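Local coordinates for protein AopB (Aeromonas hydrophila, PDB 3WXX) that probably serves as a translocator of the type III secretion system, inserting into host membranes after its chaperone AcrH has held it ready for secretion, at residues T206-K209 / A210-F213. Numbering follows the deposited sequence.
Sequences TAMK and AVKF
Four successive i to i+4 hydrogen bonds tie Thr206-Lys209 to Ala210-Phe213, running from Ala210 N to Thr206 O (2.7 Å), Val211 N to Ala207 O, Lys212 N to Met208 O and Phe213 N to Lys209 O (each 2.9 Å), in the unbroken pattern of an alpha-helix. Selenomethionine Met208 sets out with CG anti to its own N (chi1 -176°) and then bends at chi2 and chi3, which carries its terminal CE across the CD of Lys212 at 3.7 Å; the methyl also lies 4.2 Å from Val211 CB. Elsewhere on the helix, Lys209 CG sits over one face of the Phe213 ring, 4.4 Å from CE2, a loose contact of an aliphatic methylene with the ring face. Met208 and Phe213 also reach neighbouring helices, at Ile192 and Ile137. The buried face is made of two alanines and a valine: Ala207 and Ala210 pack on Val141 and Ala138 of helix 126-151, while Val211 meets Ile188 of helix 179-198. Thr206 OG1 bonds both Ser202 O and Glu6 of the AcrH chain, bringing the chaperone to this turn. Burial of one face with both lysines exposed is characteristic of an alpha-helix packed against a helical bundle, here helix 201-217 of the SseC-like region.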
# COMPACT_ATOMS: atom_id res chain seq x y z
N THR B 206 0.54 -15.99 -10.53
CA THR B 206 1.60 -15.86 -9.52
C THR B 206 1.13 -15.05 -8.32
O THR B 206 1.43 -15.38 -7.17
CB THR B 206 2.84 -15.18 -10.12
OG1 THR B 206 3.37 -15.98 -11.16
CG2 THR B 206 3.94 -14.99 -9.10
N ALA B 207 0.43 -13.95 -8.61
CA ALA B 207 -0.08 -13.10 -7.56
C ALA B 207 -1.04 -13.89 -6.67
O ALA B 207 -1.02 -13.75 -5.44
CB ALA B 207 -0.74 -11.86 -8.15
N MSE B 208 -1.84 -14.75 -7.29
CA MSE B 208 -2.77 -15.60 -6.55
C MSE B 208 -2.00 -16.59 -5.68
O MSE B 208 -2.26 -16.74 -4.51
CB MSE B 208 -3.73 -16.30 -7.51
CG MSE B 208 -4.79 -17.15 -6.80
SE MSE B 208 -6.11 -15.97 -5.95
CE MSE B 208 -5.67 -16.15 -4.02
N LYS B 209 -1.04 -17.25 -6.26
CA LYS B 209 -0.17 -18.10 -5.50
C LYS B 209 0.48 -17.35 -4.32
O LYS B 209 0.44 -17.82 -3.19
CB LYS B 209 0.84 -18.67 -6.46
CG LYS B 209 1.86 -19.61 -5.89
CD LYS B 209 3.09 -19.66 -6.86
CE LYS B 209 4.07 -18.49 -6.61
NZ LYS B 209 5.19 -18.47 -7.60
N ALA B 210 1.01 -16.15 -4.58
CA ALA B 210 1.63 -15.36 -3.57
C ALA B 210 0.69 -15.13 -2.42
O ALA B 210 1.06 -15.34 -1.25
CB ALA B 210 2.07 -14.02 -4.11
N VAL B 211 -0.49 -14.64 -2.74
CA VAL B 211 -1.49 -14.34 -1.69
C VAL B 211 -1.88 -15.60 -0.93
O VAL B 211 -1.98 -15.58 0.30
CB VAL B 211 -2.77 -13.72 -2.27
CG1 VAL B 211 -3.84 -13.63 -1.19
CG2 VAL B 211 -2.47 -12.32 -2.82
N LYS B 212 -2.03 -16.70 -1.66
CA LYS B 212 -2.34 -18.01 -1.09
C LYS B 212 -1.34 -18.38 -0.00
O LYS B 212 -1.70 -18.66 1.12
CB LYS B 212 -2.22 -19.06 -2.18
CG LYS B 212 -3.35 -20.06 -2.21
CD LYS B 212 -4.51 -19.54 -3.04
CE LYS B 212 -5.79 -20.39 -2.95
NZ LYS B 212 -5.75 -21.61 -2.06
N PHE B 213 -0.06 -18.37 -0.36
CA PHE B 213 0.97 -18.84 0.52
C PHE B 213 1.30 -17.85 1.61
O PHE B 213 1.67 -18.24 2.70
CB PHE B 213 2.21 -19.22 -0.29
CG PHE B 213 2.04 -20.50 -1.09
CD1 PHE B 213 0.78 -21.12 -1.23
CD2 PHE B 213 3.14 -21.06 -1.75
CE1 PHE B 213 0.64 -22.28 -1.98
CE2 PHE B 213 3.01 -22.23 -2.49
CZ PHE B 213 1.76 -22.83 -2.61